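Local atomic coordinates of 5-carboxyvanillate decarboxylase (Sphingomonas paucimobilis, PDB entry 4L6D), a protein that probably removes a carboxyl group from 5-carboxyvanillate to give vanillate, and binds manganese in an amidohydrolase fold. Residues Pro47-Ile50 and Gly51-Ser54; Ala313-Glu317 and Asp318-Met322. All coordinates share one frame; numbering follows the deposited sequence.

Contact 1. Residues Pro47-Ile50 and Gly51-Ser54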
# COMPACT_ATOMS: atom_id res chain seq x y z
N PRO A 47 -6.55 2.94 -28.90
CA PRO A 47 -6.09 3.73 -30.04
C PRO A 47 -6.40 5.24 -29.97
O PRO A 47 -5.76 6.01 -30.68
CB PRO A 47 -6.84 3.11 -31.22
CG PRO A 47 -8.09 2.57 -30.61
CD PRO A 47 -7.69 2.08 -29.25
N ALA A 48 -7.33 5.65 -29.12
CA ALA A 48 -7.70 7.06 -29.03
C ALA A 48 -6.76 7.84 -28.11
O ALA A 48 -6.74 9.08 -28.13
CB ALA A 48 -9.13 7.21 -28.54
N MET A 49 -5.99 7.13 -27.31
CA MET A 49 -5.27 7.79 -26.23
C MET A 49 -4.17 8.76 -26.67
O MET A 49 -4.02 9.82 -26.07
CB MET A 49 -4.73 6.76 -25.23
CG MET A 49 -4.19 7.37 -23.96
SD MET A 49 -5.40 8.32 -23.02
CE MET A 49 -6.31 7.03 -22.18
N ILE A 50 -3.39 8.42 -27.70
CA ILE A 50 -2.37 9.36 -28.17
C ILE A 50 -2.97 10.72 -28.53
O ILE A 50 -2.45 11.76 -28.14
CB ILE A 50 -1.55 8.80 -29.36
CG1 ILE A 50 -0.59 7.72 -28.86
CG2 ILE A 50 -0.78 9.93 -30.07
CD1 ILE A 50 0.05 6.93 -29.95
N GLY A 51 -4.09 10.70 -29.25
CA GLY A 51 -4.75 11.93 -29.64
C GLY A 51 -5.22 12.73 -28.44
O GLY A 51 -5.05 13.96 -28.40
N ARG A 52 -5.81 12.06 -27.45
CA ARG A 52 -6.32 12.74 -26.27
C ARG A 52 -5.21 13.32 -25.39
O ARG A 52 -5.36 14.40 -24.83
CB ARG A 52 -7.27 11.82 -25.50
CG ARG A 52 -8.41 11.33 -26.41
CD ARG A 52 -9.51 10.61 -25.67
NE ARG A 52 -10.11 11.48 -24.68
CZ ARG A 52 -10.05 11.24 -23.37
NH1 ARG A 52 -9.44 10.15 -22.94
NH2 ARG A 52 -10.60 12.09 -22.52
N LEU A 53 -4.10 12.60 -25.30
CA LEU A 53 -2.92 13.09 -24.58
C LEU A 53 -2.29 14.28 -25.29
O LEU A 53 -1.83 15.23 -24.64
CB LEU A 53 -1.88 11.97 -24.49
CG LEU A 53 -2.20 10.85 -23.48
CD1 LEU A 53 -1.34 9.62 -23.77
CD2 LEU A 53 -1.94 11.34 -22.07
N SER A 54 -2.26 14.23 -26.62
CA SER A 54 -1.60 15.27 -27.40
C SER A 54 -2.42 16.55 -27.40
O SER A 54 -1.87 17.64 -27.47
CB SER A 54 -1.40 14.81 -28.85
OG SER A 54 -0.59 13.64 -28.92
O HOH W 1 -4.98 8.54 -30.91
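With its OG turned beside its own backbone N (chi1 -60°), Ser54 reaches back one helical turn to the carbonyl of Ile50, while Met49, its CG anti to the backbone N (chi1 -170°), is set against Leu53. The serine OG donates to Ile50 O at 2.8 Å from above the carbonyl plane, 39° out of it, and Ser54 N donates to the same oxygen from the opposite face at 2.9 Å. Two bonds from one residue thus grip a single acceptor, a worked example of how serine folds its hydroxyl back onto its own helix. Without the hydroxyl, as with an alanine here, Ile50 O would probably keep just the backbone donor of the two, and a small gap would be likely to open beside Ile50 CG2.

One residue earlier, Leu53 N donates to Met49 O, and the two side chains lie aslant, Met49 CG meeting Leu53 CD1 at 3.6 Å. Arg52 N bonds to Ala48 O at 3.2 Å, and Arg52 CG lies 3.3 Å from that Ala48 oxygen. A water accepts from Gly51 N and donates to Pro47 O. The guanidinium of Arg52 is held beyond this turn by a salt bridge to Glu59 and a hydrogen bond to Pro299 O.

The short helix 49-54 stands at the rim of the amidohydrolase barrel: the side chain of Met49 lies about 6 Å from a bound vanillate and, like Leu53, touches Tyr300 of the ligand pocket, while Ile50 packs on helices 14-23 and 33-40.

Contact 2. Residues Ala313-Glu317 and Asp318-Met322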
# COMPACT_ATOMS: atom_id res chain seq x y z
N ALA A 313 -17.44 18.72 -1.77
CA ALA A 313 -16.74 18.17 -0.60
C ALA A 313 -17.28 18.79 0.70
O ALA A 313 -17.48 20.02 0.78
CB ALA A 313 -15.26 18.38 -0.72
N PRO A 314 -17.51 17.96 1.72
CA PRO A 314 -18.08 18.43 2.99
C PRO A 314 -17.00 19.02 3.90
O PRO A 314 -16.67 18.48 4.96
CB PRO A 314 -18.69 17.16 3.58
CG PRO A 314 -17.84 16.07 3.06
CD PRO A 314 -17.45 16.49 1.66
N ILE A 315 -16.46 20.14 3.43
CA ILE A 315 -15.41 20.87 4.12
C ILE A 315 -15.75 22.35 3.96
O ILE A 315 -16.49 22.73 3.05
CB ILE A 315 -14.01 20.56 3.51
CG1 ILE A 315 -14.00 20.90 2.02
CG2 ILE A 315 -13.65 19.11 3.77
CD1 ILE A 315 -12.71 20.54 1.30
N PRO A 316 -15.23 23.21 4.86
CA PRO A 316 -15.54 24.64 4.78
C PRO A 316 -15.04 25.24 3.48
O PRO A 316 -14.11 24.69 2.88
CB PRO A 316 -14.78 25.22 5.98
CG PRO A 316 -14.66 24.08 6.94
CD PRO A 316 -14.46 22.87 6.07
N GLU A 317 -15.64 26.34 3.05
CA GLU A 317 -15.28 26.96 1.77
C GLU A 317 -13.82 27.40 1.70
O GLU A 317 -13.19 27.29 0.65
CB GLU A 317 -16.20 28.14 1.47
CG GLU A 317 -17.60 27.73 1.05
CD GLU A 317 -17.60 26.86 -0.20
OE1 GLU A 317 -17.33 27.38 -1.30
OE2 GLU A 317 -17.87 25.65 -0.08
N ASP A 318 -13.28 27.88 2.81
CA ASP A 318 -11.88 28.30 2.75
C ASP A 318 -10.92 27.12 2.56
O ASP A 318 -9.97 27.21 1.78
CB ASP A 318 -11.45 29.26 3.88
CG ASP A 318 -11.70 28.71 5.28
OD1 ASP A 318 -12.05 27.52 5.46
OD2 ASP A 318 -11.49 29.51 6.23
N VAL A 319 -11.18 26.01 3.23
CA VAL A 319 -10.37 24.81 3.06
C VAL A 319 -10.57 24.26 1.64
O VAL A 319 -9.63 23.81 1.00
CB VAL A 319 -10.71 23.74 4.11
CG1 VAL A 319 -10.01 22.44 3.81
CG2 VAL A 319 -10.30 24.22 5.50
N LYS A 320 -11.81 24.35 1.15
CA LYS A 320 -12.10 23.86 -0.20
C LYS A 320 -11.31 24.66 -1.23
O LYS A 320 -10.79 24.09 -2.19
CB LYS A 320 -13.61 23.96 -0.49
CG LYS A 320 -14.00 23.30 -1.80
CD LYS A 320 -15.43 23.62 -2.18
CE LYS A 320 -16.41 22.85 -1.31
NZ LYS A 320 -17.81 23.30 -1.59
N ALA A 321 -11.20 25.97 -1.03
CA ALA A 321 -10.43 26.81 -1.96
C ALA A 321 -8.95 26.42 -1.94
O ALA A 321 -8.29 26.43 -2.98
CB ALA A 321 -10.60 28.28 -1.63
N MET A 322 -8.43 26.09 -0.76
CA MET A 322 -7.04 25.65 -0.64
C MET A 322 -6.82 24.38 -1.44
O MET A 322 -5.90 24.29 -2.27
CB MET A 322 -6.64 25.43 0.82
CG MET A 322 -6.73 26.68 1.69
SD MET A 322 -6.73 26.34 3.46
CE MET A 322 -5.06 25.75 3.66
O HOH W 2 -19.54 21.57 -0.19
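Lys320, though buried, runs alongside Glu317, the two side chains pointing the same way, and its amino group is met by partners of three kinds. Glu317 OE2 offers its syn lone pair to Lys320 NZ in a salt bridge of 2.8 Å; a water accepts from NZ and donates to Ala313 O; and Arg311 O, at the end of the preceding helix, accepts a further hydrogen bond. Such a set of acceptors probably favours the charged form of the lysine. Lys320 CG stands anti to the backbone N (chi1 -172°), and the side chain bends at chi3 (-74°), which swings CE to 3.4 Å from Glu317 OE2.

The arrangement belongs to a helix N-terminus, with Pro316 at the N-cap position. Its carbonyl oxygen, Pro316 O, accepts from Lys320 N at 2.9 Å, and Glu317 O accepts from Ala321 N in the next step of the same pattern. Just before the cap, Pro314 centres an inverse gamma turn, whose closing bond, Ile315 N to Ala313 O, is weak.

Ile315 crosses the aliphatic part of Lys320 at a slant. Its CG1 sits between backbone N and carbonyl carbon (chi1 58°), and Ile315 CD1 comes within 3.7 Å of Lys320 CA and 4.1 Å of Val319 CG1. Asp318 OD1 lies 3.6 Å from Pro316 CB and takes a weak bond from Val319 N. Ala313 and Pro314 pack on helix 277-287, and Val319 on Pro289.

Both contacts pair residues about a turn apart within one continuous piece of chain, yet they do so on different parts of the barrel, with centres about 33 Å apart and no touch. Contact 1 is a surface contact on the short helix 49-54, close to the vanillate and manganese site, and features a serine hydroxyl bonded to a main-chain carbonyl, with a methionine-leucine pair touching a pocket tyrosine. Contact 2, partly buried and away from the annotated sites, joins the loop after helix 303-311 to helix 317-331, and there the polar side-chain contact is a salt bridge. An uncharged hydroxyl-carbonyl bond near the site thus contrasts with an acid-base pair far from it.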